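Local coordinates for protein type I polyketide synthase PikAII (Streptomyces venezuelae, PDB 3QP9) that probably epimerises the alpha-carbon stereocentre of polyketide intermediates, as a C2-type ketoreductase domain of a modular polyketide synthase, at residues L397-S402 against P434-V439; S27-I32 against H481-V486; T371-A376 against A417-L422. All blocks are in the same frame, centred on the assembly; numbering follows the deposited sequence.

Contact 1: residues L397-S402 against P434-V439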
ATOM      1  N   LEU A 397       1.317 -11.005  13.582  1.00 27.57           N
ATOM      2  CA  LEU A 397       2.039 -10.906  12.354  1.00 28.46           C
ATOM      3  C   LEU A 397       2.256  -9.419  12.053  1.00 28.67           C
ATOM      4  O   LEU A 397       1.256  -8.657  11.839  1.00 30.91           O
ATOM      5  CB  LEU A 397       1.261 -11.577  11.230  1.00 27.48           C
ATOM      6  CG  LEU A 397       1.872 -11.391   9.805  1.00 25.03           C
ATOM      7  CD1 LEU A 397       3.283 -12.061   9.550  1.00 23.90           C
ATOM      8  CD2 LEU A 397       0.913 -11.977   8.804  1.00 29.37           C
ATOM      9  N   VAL A 398       3.521  -9.000  12.112  1.00 26.58           N
ATOM     10  CA  VAL A 398       3.900  -7.677  11.981  1.00 25.87           C
ATOM     11  C   VAL A 398       4.593  -7.511  10.658  1.00 26.12           C
ATOM     12  O   VAL A 398       5.660  -8.089  10.397  1.00 27.91           O
ATOM     13  CB  VAL A 398       4.871  -7.232  13.136  1.00 25.90           C
ATOM     14  CG1 VAL A 398       5.199  -5.750  13.002  1.00 25.24           C
ATOM     15  CG2 VAL A 398       4.235  -7.573  14.458  1.00 25.16           C
ATOM     16  N   LEU A 399       3.961  -6.730   9.774  1.00 25.44           N
ATOM     17  CA  LEU A 399       4.524  -6.367   8.438  1.00 26.24           C
ATOM     18  C   LEU A 399       5.237  -5.035   8.416  1.00 27.81           C
ATOM     19  O   LEU A 399       4.709  -3.964   8.886  1.00 27.17           O
ATOM     20  CB  LEU A 399       3.327  -6.331   7.453  1.00 25.73           C
ATOM     21  CG  LEU A 399       2.417  -7.559   7.575  1.00 25.85           C
ATOM     22  CD1 LEU A 399       1.208  -7.503   6.480  1.00 27.31           C
ATOM     23  CD2 LEU A 399       3.240  -8.859   7.327  1.00 30.08           C
ATOM     24  N   PHE A 400       6.440  -5.048   7.869  1.00 30.69           N
ATOM     25  CA  PHE A 400       7.205  -3.813   7.668  1.00 30.14           C
ATOM     26  C   PHE A 400       6.861  -3.243   6.295  1.00 30.91           C
ATOM     27  O   PHE A 400       7.282  -3.774   5.288  1.00 30.44           O
ATOM     28  CB  PHE A 400       8.739  -4.081   7.799  1.00 27.45           C
ATOM     29  CG  PHE A 400       9.236  -4.088   9.242  1.00 31.14           C
ATOM     30  CD1 PHE A 400       8.519  -4.692  10.242  1.00 32.57           C
ATOM     31  CD2 PHE A 400      10.446  -3.469   9.591  1.00 27.62           C
ATOM     32  CE1 PHE A 400       8.991  -4.678  11.557  1.00 38.90           C
ATOM     33  CE2 PHE A 400      10.906  -3.437  10.925  1.00 29.54           C
ATOM     34  CZ  PHE A 400      10.214  -4.004  11.893  1.00 30.28           C
ATOM     35  N   SER A 401       6.098  -2.131   6.306  1.00 30.45           N
ATOM     36  CA  SER A 401       5.720  -1.430   5.121  1.00 30.51           C
ATOM     37  C   SER A 401       6.513  -0.114   5.093  1.00 28.69           C
ATOM     38  O   SER A 401       7.549   0.039   5.777  1.00 27.70           O
ATOM     39  CB  SER A 401       4.190  -1.228   5.185  1.00 30.28           C
ATOM     40  OG  SER A 401       3.639  -0.362   4.196  1.00 32.82           O
ATOM     41  N   SER A 402       6.024   0.864   4.354  1.00 29.20           N
ATOM     42  CA  SER A 402       6.852   2.039   4.024  1.00 26.61           C
ATOM     43  C   SER A 402       5.958   3.246   3.822  1.00 26.76           C
ATOM     44  O   SER A 402       4.865   3.111   3.300  1.00 25.35           O
ATOM     45  CB  SER A 402       7.617   1.757   2.735  1.00 29.00           C
ATOM     46  OG  SER A 402       8.019   2.955   2.119  1.00 27.95           O
ATOM     47  N   PRO A 434      -4.307 -14.652  12.250  1.00 43.24           N
ATOM     48  CA  PRO A 434      -3.389 -13.926  13.136  1.00 40.59           C
ATOM     49  C   PRO A 434      -3.825 -12.452  13.242  1.00 39.91           C
ATOM     50  O   PRO A 434      -4.517 -11.915  12.349  1.00 39.09           O
ATOM     51  CB  PRO A 434      -2.051 -14.020  12.383  1.00 41.51           C
ATOM     52  CG  PRO A 434      -2.397 -14.147  10.914  1.00 39.94           C
ATOM     53  CD  PRO A 434      -3.693 -14.962  10.940  1.00 42.50           C
ATOM     54  N   THR A 435      -3.379 -11.756  14.273  1.00 37.94           N
ATOM     55  CA  THR A 435      -3.676 -10.356  14.373  1.00 36.39           C
ATOM     56  C   THR A 435      -2.572  -9.670  13.579  1.00 33.79           C
ATOM     57  O   THR A 435      -1.397  -9.717  13.974  1.00 33.24           O
ATOM     58  CB  THR A 435      -3.519  -9.947  15.805  1.00 37.83           C
ATOM     59  OG1 THR A 435      -4.477 -10.683  16.604  1.00 43.12           O
ATOM     60  CG2 THR A 435      -3.719  -8.414  15.965  1.00 36.72           C
ATOM     61  N   VAL A 436      -2.923  -9.025  12.482  1.00 31.87           N
ATOM     62  CA  VAL A 436      -1.892  -8.391  11.598  1.00 30.31           C
ATOM     63  C   VAL A 436      -1.706  -6.918  11.920  1.00 30.12           C
ATOM     64  O   VAL A 436      -2.714  -6.187  12.076  1.00 30.65           O
ATOM     65  CB  VAL A 436      -2.291  -8.522  10.168  1.00 30.12           C
ATOM     66  CG1 VAL A 436      -1.221  -7.739   9.206  1.00 31.11           C
ATOM     67  CG2 VAL A 436      -2.479 -10.001   9.820  1.00 30.92           C
ATOM     68  N   THR A 437      -0.455  -6.453  12.064  1.00 28.20           N
ATOM     69  CA  THR A 437      -0.197  -5.019  12.215  1.00 26.61           C
ATOM     70  C   THR A 437       0.667  -4.702  11.030  1.00 27.72           C
ATOM     71  O   THR A 437       1.569  -5.502  10.742  1.00 28.85           O
ATOM     72  CB  THR A 437       0.561  -4.738  13.549  1.00 26.52           C
ATOM     73  OG1 THR A 437      -0.309  -5.011  14.669  1.00 28.02           O
ATOM     74  CG2 THR A 437       1.028  -3.279  13.674  1.00 26.45           C
ATOM     75  N   SER A 438       0.372  -3.608  10.294  1.00 25.47           N
ATOM     76  CA  SER A 438       1.317  -3.120   9.319  1.00 25.35           C
ATOM     77  C   SER A 438       1.932  -1.803   9.847  1.00 24.92           C
ATOM     78  O   SER A 438       1.219  -0.781  10.140  1.00 25.75           O
ATOM     79  CB  SER A 438       0.672  -2.900   7.996  1.00 25.11           C
ATOM     80  OG  SER A 438       1.644  -2.443   7.059  1.00 27.72           O
ATOM     81  N   VAL A 439       3.239  -1.772   9.950  1.00 24.40           N
ATOM     82  CA  VAL A 439       3.857  -0.488  10.299  1.00 25.82           C
ATOM     83  C   VAL A 439       4.550   0.161   9.076  1.00 25.51           C
ATOM     84  O   VAL A 439       5.470  -0.418   8.459  1.00 27.25           O
ATOM     85  CB  VAL A 439       4.857  -0.635  11.439  1.00 26.70           C
ATOM     86  CG1 VAL A 439       5.423   0.693  11.755  1.00 25.46           C
ATOM     87  CG2 VAL A 439       4.116  -1.187  12.765  1.00 28.86           C
TER
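Strands 397-402 and 435-439 run parallel, their axes 4.7 Å apart and inclined by 19°, with Leu397 beside Val436 and each following residue beside its counterpart as far as Phe400 and Val439. Five backbone hydrogen bonds alternate in direction, the regular parallel pattern. Leu397 N donates to Thr435 O and Leu397 O accepts from Thr437 N; Leu399 then repeats the scheme between Thr437 O and Val439 N, and the series closes with Ser401 N to Val439 O (2.8 Å). Weaker CA-H...O contacts lie between them, the shortest from Val436 CA to Leu397 O at 3.2 Å.

Leu397, Leu399, Val436 and Ser438 share one face. Val436 divides its two methyls between the leucines: CG1 meets Leu399 CD1 at 3.7 Å, the two side chains crossing at a slant, while CG2 lies 4.1 Å from Leu397 CD2 with those side chains side by side. Leu397 also sets CB against Pro434 CB at 4.3 Å, at the residue that follows a cis peptide bond. Farther along, Ser438 OG comes 3.4 Å from Ser401 CB. Its chi1 of -179° carries OG away from the backbone N, and the hydroxyl is bonded to Asp423 of helix 413-426; Ser401 OG reaches the same carboxylate only weakly. Helices 363-386 and 413-426 cover this face. Val398, Phe400, Thr437 and Val439 occupy the other, against Leu475 and Leu479 of helix 468-481, and Thr437 OG1 bonds Asp483 O.

Strand 396-402, helix 413-426 and strand 435-441 form a beta-alpha-beta crossover, and a parallel sheet covered by helices on both faces is the hallmark of the Rossmann fold, here in the KR domain.

Contact 2: residues S27-I32 against H481-V486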
ATOM      1  N   SER A  27       6.363  11.690  18.769  1.00 39.76           N
ATOM      2  CA  SER A  27       5.965  12.622  17.743  1.00 37.03           C
ATOM      3  C   SER A  27       6.260  12.007  16.379  1.00 33.48           C
ATOM      4  O   SER A  27       6.083  12.656  15.386  1.00 32.44           O
ATOM      5  CB  SER A  27       6.689  13.974  17.882  1.00 37.48           C
ATOM      6  OG  SER A  27       8.085  13.728  17.663  1.00 40.39           O
ATOM      7  N   TRP A  28       6.656  10.734  16.316  1.00 31.60           N
ATOM      8  CA  TRP A  28       6.793  10.054  15.002  1.00 29.85           C
ATOM      9  C   TRP A  28       5.531   9.253  14.593  1.00 27.96           C
ATOM     10  O   TRP A  28       5.551   8.653  13.538  1.00 24.96           O
ATOM     11  CB  TRP A  28       7.976   9.048  15.012  1.00 28.31           C
ATOM     12  CG  TRP A  28       9.314   9.635  15.295  1.00 29.25           C
ATOM     13  CD1 TRP A  28       9.641  10.945  15.412  1.00 28.14           C
ATOM     14  CD2 TRP A  28      10.532   8.906  15.391  1.00 25.74           C
ATOM     15  NE1 TRP A  28      10.982  11.057  15.689  1.00 30.30           N
ATOM     16  CE2 TRP A  28      11.562   9.832  15.610  1.00 30.30           C
ATOM     17  CE3 TRP A  28      10.846   7.542  15.373  1.00 28.99           C
ATOM     18  CZ2 TRP A  28      12.924   9.446  15.772  1.00 30.44           C
ATOM     19  CZ3 TRP A  28      12.204   7.163  15.514  1.00 32.02           C
ATOM     20  CH2 TRP A  28      13.216   8.132  15.694  1.00 31.32           C
ATOM     21  N   ARG A  29       4.503   9.167  15.460  1.00 25.55           N
ATOM     22  CA  ARG A  29       3.328   8.355  15.135  1.00 25.14           C
ATOM     23  C   ARG A  29       2.254   9.071  14.340  1.00 24.81           C
ATOM     24  O   ARG A  29       1.800  10.134  14.731  1.00 24.37           O
ATOM     25  CB  ARG A  29       2.691   7.785  16.452  1.00 24.63           C
ATOM     26  CG  ARG A  29       3.602   6.947  17.266  1.00 25.71           C
ATOM     27  CD  ARG A  29       2.915   6.689  18.717  1.00 26.83           C
ATOM     28  NE  ARG A  29       1.505   6.320  18.527  1.00 25.58           N
ATOM     29  CZ  ARG A  29       1.084   5.096  18.172  1.00 31.32           C
ATOM     30  NH1 ARG A  29      -0.217   4.846  18.031  1.00 29.90           N
ATOM     31  NH2 ARG A  29       1.942   4.066  18.096  1.00 25.59           N
ATOM     32  N   TYR A  30       1.883   8.510  13.148  1.00 25.69           N
ATOM     33  CA  TYR A  30       0.839   9.073  12.265  1.00 21.51           C
ATOM     34  C   TYR A  30      -0.083   7.984  11.923  1.00 20.65           C
ATOM     35  O   TYR A  30       0.280   6.789  12.095  1.00 19.56           O
ATOM     36  CB  TYR A  30       1.423   9.680  10.947  1.00 20.82           C
ATOM     37  CG  TYR A  30       2.400  10.786  11.286  1.00 24.14           C
ATOM     38  CD1 TYR A  30       3.734  10.487  11.561  1.00 24.12           C
ATOM     39  CD2 TYR A  30       1.955  12.060  11.516  1.00 28.06           C
ATOM     40  CE1 TYR A  30       4.679  11.492  11.945  1.00 27.52           C
ATOM     41  CE2 TYR A  30       2.910  13.115  11.857  1.00 25.46           C
ATOM     42  CZ  TYR A  30       4.233  12.767  12.096  1.00 23.52           C
ATOM     43  OH  TYR A  30       5.099  13.758  12.447  1.00 27.21           O
ATOM     44  N   ARG A  31      -1.266   8.322  11.422  1.00 20.87           N
ATOM     45  CA  ARG A  31      -2.089   7.221  10.879  1.00 21.85           C
ATOM     46  C   ARG A  31      -2.948   7.786   9.839  1.00 21.35           C
ATOM     47  O   ARG A  31      -3.153   9.033   9.772  1.00 23.26           O
ATOM     48  CB  ARG A  31      -2.988   6.647  12.027  1.00 23.78           C
ATOM     49  CG  ARG A  31      -3.874   7.738  12.773  1.00 30.61           C
ATOM     50  CD  ARG A  31      -5.172   7.193  13.556  1.00 38.75           C
ATOM     51  NE  ARG A  31      -5.360   8.016  14.741  1.00 45.40           N
ATOM     52  CZ  ARG A  31      -6.171   9.058  14.893  1.00 49.52           C
ATOM     53  NH1 ARG A  31      -6.139   9.707  16.044  1.00 55.47           N
ATOM     54  NH2 ARG A  31      -7.032   9.447  13.978  1.00 49.68           N
ATOM     55  N   ILE A  32      -3.634   6.922   9.106  1.00 22.76           N
ATOM     56  CA  ILE A  32      -4.576   7.379   8.063  1.00 23.97           C
ATOM     57  C   ILE A  32      -6.010   7.505   8.570  1.00 25.63           C
ATOM     58  O   ILE A  32      -6.524   6.605   9.164  1.00 26.82           O
ATOM     59  CB  ILE A  32      -4.499   6.491   6.758  1.00 23.58           C
ATOM     60  CG1 ILE A  32      -3.178   6.771   5.968  1.00 21.15           C
ATOM     61  CG2 ILE A  32      -5.716   6.722   5.758  1.00 27.68           C
ATOM     62  CD1 ILE A  32      -3.073   8.177   5.385  1.00 22.66           C
ATOM     63  N   HIS A 481       0.450  -1.148  22.238  1.00 34.59           N
ATOM     64  CA  HIS A 481      -0.762  -0.414  22.361  1.00 37.28           C
ATOM     65  C   HIS A 481      -1.944  -0.900  21.520  1.00 36.50           C
ATOM     66  O   HIS A 481      -3.034  -0.410  21.674  1.00 38.23           O
ATOM     67  CB  HIS A 481      -0.467   1.081  22.388  1.00 40.64           C
ATOM     68  CG  HIS A 481       0.057   1.510  23.736  1.00 42.79           C
ATOM     69  ND1 HIS A 481       1.349   1.238  24.170  1.00 47.93           N
ATOM     70  CD2 HIS A 481      -0.568   2.094  24.785  1.00 47.74           C
ATOM     71  CE1 HIS A 481       1.507   1.709  25.395  1.00 46.33           C
ATOM     72  NE2 HIS A 481       0.355   2.211  25.796  1.00 48.94           N
ATOM     73  N   GLY A 482      -1.737  -1.987  20.773  1.00 34.94           N
ATOM     74  CA  GLY A 482      -2.771  -2.648  20.011  1.00 32.41           C
ATOM     75  C   GLY A 482      -2.903  -2.074  18.603  1.00 33.00           C
ATOM     76  O   GLY A 482      -3.860  -2.356  17.946  1.00 32.64           O
ATOM     77  N   ASP A 483      -1.963  -1.242  18.143  1.00 31.72           N
ATOM     78  CA  ASP A 483      -2.017  -0.710  16.776  1.00 30.76           C
ATOM     79  C   ASP A 483      -2.028  -1.813  15.738  1.00 30.45           C
ATOM     80  O   ASP A 483      -1.233  -2.804  15.835  1.00 29.33           O
ATOM     81  CB  ASP A 483      -0.789   0.151  16.528  1.00 32.08           C
ATOM     82  CG  ASP A 483      -0.876   1.527  17.205  1.00 35.15           C
ATOM     83  OD1 ASP A 483      -1.979   1.968  17.510  1.00 42.09           O
ATOM     84  OD2 ASP A 483       0.145   2.172  17.441  1.00 44.91           O
ATOM     85  N   THR A 484      -2.863  -1.605  14.727  1.00 30.06           N
ATOM     86  CA  THR A 484      -3.038  -2.471  13.576  1.00 31.80           C
ATOM     87  C   THR A 484      -2.464  -1.806  12.311  1.00 29.59           C
ATOM     88  O   THR A 484      -1.925  -2.486  11.466  1.00 29.20           O
ATOM     89  CB  THR A 484      -4.510  -3.009  13.469  1.00 34.68           C
ATOM     90  OG1 THR A 484      -4.574  -4.072  12.498  1.00 47.13           O
ATOM     91  CG2 THR A 484      -5.403  -1.994  13.027  1.00 29.80           C
ATOM     92  N   ALA A 485      -2.476  -0.475  12.210  1.00 28.73           N
ATOM     93  CA  ALA A 485      -1.929   0.201  11.030  1.00 31.19           C
ATOM     94  C   ALA A 485      -1.448   1.527  11.630  1.00 31.84           C
ATOM     95  O   ALA A 485      -2.258   2.268  12.213  1.00 33.94           O
ATOM     96  CB  ALA A 485      -3.019   0.390   9.982  1.00 31.18           C
ATOM     97  N   VAL A 486      -0.142   1.781  11.617  1.00 29.03           N
ATOM     98  CA  VAL A 486       0.387   3.051  12.116  1.00 25.44           C
ATOM     99  C   VAL A 486       1.564   3.451  11.182  1.00 25.72           C
ATOM    100  O   VAL A 486       2.177   2.600  10.593  1.00 25.41           O
ATOM    101  CB  VAL A 486       0.846   2.889  13.548  1.00 24.48           C
ATOM    102  CG1 VAL A 486       1.967   1.864  13.647  1.00 27.26           C
ATOM    103  CG2 VAL A 486       1.248   4.261  14.160  1.00 24.59           C
TER
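Arg29 and Asp483 form the salt bridge between 27-32 and 481-486. The guanidinium meets the carboxylate end-on, through NH1 and NH2, and both nitrogens converge on one oxygen: Arg29 NH2 lies 2.7 Å from Asp483 OD2, and Arg29 NH1, 2.8 Å from Asp483 OD2, is met by the syn lone pair of that oxygen, on the side of OD1. NH2 approaches OD2 nearly in line with the C-O bond instead. Both bonds lie in the guanidinium plane, and the two flat groups are only 17° from coplanar. A third, weak bond joins Arg29 NH1 to Asp483 OD1 at 3.4 Å. A bend at chi3 (46°) turns the end of Arg29 towards segment 481-486, while NE bonds Ala236 O, which further restrains the group's rotation.

Van der Waals contact comes mainly from Val486. Its CG2, anti to the backbone N, sits over the rim of one guanidinium face, 4.0 Å from Arg29 NH2. Val486 CG2 also lies 3.4 Å from Tyr30 O. Ala478 of helix 468-481 touches Arg29, Asp483 and Val486 alike, so this salt bridge is packed against the helix that leads into Asp483.

As for the backbone, the CA atoms of Arg31 and Val486 come to 5.0 Å, and the backbone of Tyr30 is hydrogen-bonded to that of Thr487, one residue past segment 481-486, in keeping with antiparallel pairing of strands 29-36 and 485-488. Gly482, with positive phi, ends helix 468-481 in a Schellman motif and leads the chain to Asp483. The arrangement thus ties the first strand of the chain to the last strand of the catalytic Rossmann half, a junction consistent with the two-subdomain architecture of polyketide ketoreductases.

Contact 3: residues T371-A376 against A417-L422; sequences TAKATA and AGTAFL
Two neighbouring helices of the Rossmann-fold KR domain, 363-386 and 413-426, pack here on the same face of the sheet, their segment axes 7.8 Å apart and at 20° to one another. Gly418 makes the close approach possible: it brings no side chain of its own to the interface, where a CB would come tight against Lys373 CB. Gly418 CA lies 5.3 Å from Lys373 CA, and Lys373 CB rests 4.1 Å from Gly418 C. Ala374 fills the next position. Its CB contacts Phe421 CD2 at 3.6 Å, coming obliquely to the ring, and Gly418 O at 3.7 Å. Phe421 reaches it with CG anti to the backbone N (chi1 179°), and its ring continues towards Met174 and Pro170 of helix 170-185. On the other flank Leu422 CD2 lies 3.6 Å from Lys373 O, while Lys373 runs alongside Thr419, CE to OG1 4.0 Å, before its NZ leaves to bond Pro351 O.

No hydrogen bond joins the two segments, and the buried Thr419 OG1 has no partner in the model. The contact therefore rests on shape and van der Waals packing, with the lysine contributing its aliphatic chain and satisfying its amine outside.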
ATOM      1  N   THR A 371       5.897  -8.866  -5.883  1.00 36.66           N
ATOM      2  CA  THR A 371       6.207 -10.219  -5.399  1.00 36.29           C
ATOM      3  C   THR A 371       7.217 -10.118  -4.252  1.00 36.20           C
ATOM      4  O   THR A 371       6.977 -10.656  -3.179  1.00 34.09           O
ATOM      5  CB  THR A 371       6.656 -11.176  -6.537  1.00 38.52           C
ATOM      6  OG1 THR A 371       5.629 -11.213  -7.545  1.00 36.23           O
ATOM      7  CG2 THR A 371       6.911 -12.604  -5.941  1.00 39.07           C
ATOM      8  N   ALA A 372       8.302  -9.374  -4.455  1.00 35.96           N
ATOM      9  CA  ALA A 372       9.308  -9.232  -3.407  1.00 35.15           C
ATOM     10  C   ALA A 372       8.780  -8.622  -2.107  1.00 34.33           C
ATOM     11  O   ALA A 372       9.342  -8.912  -1.030  1.00 33.84           O
ATOM     12  CB  ALA A 372      10.479  -8.424  -3.916  1.00 35.59           C
ATOM     13  N   LYS A 373       7.764  -7.747  -2.193  1.00 33.47           N
ATOM     14  CA  LYS A 373       7.298  -7.032  -1.001  1.00 31.48           C
ATOM     15  C   LYS A 373       6.095  -7.700  -0.347  1.00 30.95           C
ATOM     16  O   LYS A 373       5.921  -7.692   0.889  1.00 29.75           O
ATOM     17  CB  LYS A 373       6.992  -5.547  -1.264  1.00 33.27           C
ATOM     18  CG  LYS A 373       8.157  -4.592  -1.472  1.00 33.66           C
ATOM     19  CD  LYS A 373       9.337  -4.747  -0.519  1.00 36.96           C
ATOM     20  CE  LYS A 373       9.380  -3.699   0.559  1.00 37.21           C
ATOM     21  NZ  LYS A 373      10.673  -3.755   1.307  1.00 32.48           N
ATOM     22  N   ALA A 374       5.294  -8.336  -1.157  1.00 30.09           N
ATOM     23  CA  ALA A 374       3.988  -8.831  -0.685  1.00 30.89           C
ATOM     24  C   ALA A 374       3.671 -10.325  -0.726  1.00 29.07           C
ATOM     25  O   ALA A 374       2.790 -10.771   0.013  1.00 28.84           O
ATOM     26  CB  ALA A 374       2.879  -8.072  -1.424  1.00 31.25           C
ATOM     27  N   THR A 375       4.282 -11.100  -1.594  1.00 28.99           N
ATOM     28  CA  THR A 375       3.871 -12.538  -1.744  1.00 29.90           C
ATOM     29  C   THR A 375       4.138 -13.404  -0.495  1.00 30.12           C
ATOM     30  O   THR A 375       3.283 -14.294  -0.094  1.00 29.53           O
ATOM     31  CB  THR A 375       4.520 -13.185  -2.985  1.00 31.02           C
ATOM     32  OG1 THR A 375       3.955 -12.532  -4.147  1.00 30.94           O
ATOM     33  CG2 THR A 375       4.210 -14.704  -3.056  1.00 32.12           C
ATOM     34  N   ALA A 376       5.310 -13.214   0.092  1.00 29.00           N
ATOM     35  CA  ALA A 376       5.564 -13.947   1.348  1.00 30.34           C
ATOM     36  C   ALA A 376       4.557 -13.607   2.467  1.00 29.27           C
ATOM     37  O   ALA A 376       4.130 -14.459   3.262  1.00 30.24           O
ATOM     38  CB  ALA A 376       7.026 -13.771   1.768  1.00 30.22           C
ATOM     39  N   ALA A 417       2.889   0.204  -4.611  1.00 28.79           N
ATOM     40  CA  ALA A 417       1.967  -0.892  -4.884  1.00 28.64           C
ATOM     41  C   ALA A 417       2.144  -2.081  -3.918  1.00 27.98           C
ATOM     42  O   ALA A 417       1.170  -2.547  -3.315  1.00 27.50           O
ATOM     43  CB  ALA A 417       2.102  -1.367  -6.413  1.00 29.72           C
ATOM     44  N   GLY A 418       3.387  -2.599  -3.797  1.00 29.06           N
ATOM     45  CA  GLY A 418       3.603  -3.850  -3.044  1.00 24.45           C
ATOM     46  C   GLY A 418       3.361  -3.633  -1.542  1.00 24.99           C
ATOM     47  O   GLY A 418       2.794  -4.445  -0.865  1.00 23.69           O
ATOM     48  N   THR A 419       3.819  -2.484  -1.053  1.00 25.38           N
ATOM     49  CA  THR A 419       3.818  -2.155   0.344  1.00 29.23           C
ATOM     50  C   THR A 419       2.374  -1.753   0.698  1.00 28.97           C
ATOM     51  O   THR A 419       1.888  -2.042   1.828  1.00 26.96           O
ATOM     52  CB  THR A 419       4.956  -1.120   0.430  1.00 32.32           C
ATOM     53  OG1 THR A 419       6.024  -1.561   1.253  1.00 34.86           O
ATOM     54  CG2 THR A 419       4.707   0.370   0.342  1.00 28.52           C
ATOM     55  N   ALA A 420       1.646  -1.159  -0.262  1.00 26.61           N
ATOM     56  CA  ALA A 420       0.193  -0.918   0.059  1.00 25.68           C
ATOM     57  C   ALA A 420      -0.571  -2.187   0.246  1.00 25.27           C
ATOM     58  O   ALA A 420      -1.628  -2.201   0.903  1.00 23.26           O
ATOM     59  CB  ALA A 420      -0.536   0.004  -1.007  1.00 27.82           C
ATOM     60  N   PHE A 421      -0.038  -3.299  -0.279  1.00 26.47           N
ATOM     61  CA  PHE A 421      -0.770  -4.561  -0.090  1.00 23.79           C
ATOM     62  C   PHE A 421      -0.650  -4.970   1.347  1.00 24.40           C
ATOM     63  O   PHE A 421      -1.669  -5.537   1.948  1.00 24.41           O
ATOM     64  CB  PHE A 421      -0.212  -5.678  -0.981  1.00 28.39           C
ATOM     65  CG  PHE A 421      -0.906  -6.999  -0.802  1.00 28.57           C
ATOM     66  CD1 PHE A 421      -2.079  -7.272  -1.516  1.00 35.01           C
ATOM     67  CD2 PHE A 421      -0.367  -7.966   0.075  1.00 31.61           C
ATOM     68  CE1 PHE A 421      -2.735  -8.487  -1.349  1.00 32.07           C
ATOM     69  CE2 PHE A 421      -0.964  -9.128   0.232  1.00 32.54           C
ATOM     70  CZ  PHE A 421      -2.167  -9.430  -0.504  1.00 33.78           C
ATOM     71  N   LEU A 422       0.543  -4.712   1.947  1.00 22.67           N
ATOM     72  CA  LEU A 422       0.752  -4.988   3.435  1.00 25.68           C
ATOM     73  C   LEU A 422      -0.191  -4.232   4.321  1.00 25.88           C
ATOM     74  O   LEU A 422      -0.811  -4.795   5.317  1.00 26.96           O
ATOM     75  CB  LEU A 422       2.205  -4.661   3.834  1.00 25.75           C
ATOM     76  CG  LEU A 422       3.282  -5.229   2.952  1.00 26.53           C
ATOM     77  CD1 LEU A 422       4.639  -4.853   3.481  1.00 27.11           C
ATOM     78  CD2 LEU A 422       3.161  -6.816   2.994  1.00 25.40           C
TER

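Contacts 1 and 2 are adjoining steps across the sheet, their centres 11 Å apart, because strands 435-441 and 485-488 are neighbours: Ser438 N lies 2.8 Å from Thr484 O, and Val439 CG2 touches Val486 CG1 at 3.8 Å. Contact 3 lies over one face of contact 1, also 11 Å away between centres, with Leu422 CD1 3.4 Å from Phe400 O. Contacts 2 and 3 do not meet; their nearest atoms are about 7 Å apart. Along the chain, contact 2 encloses the other two, while the segments of contacts 1 and 3 alternate. Strand 435-439 touches both neighbours: Ser438 CB lies 3.6 Å from Leu422 O of contact 3, and its other side borders segment 481-486.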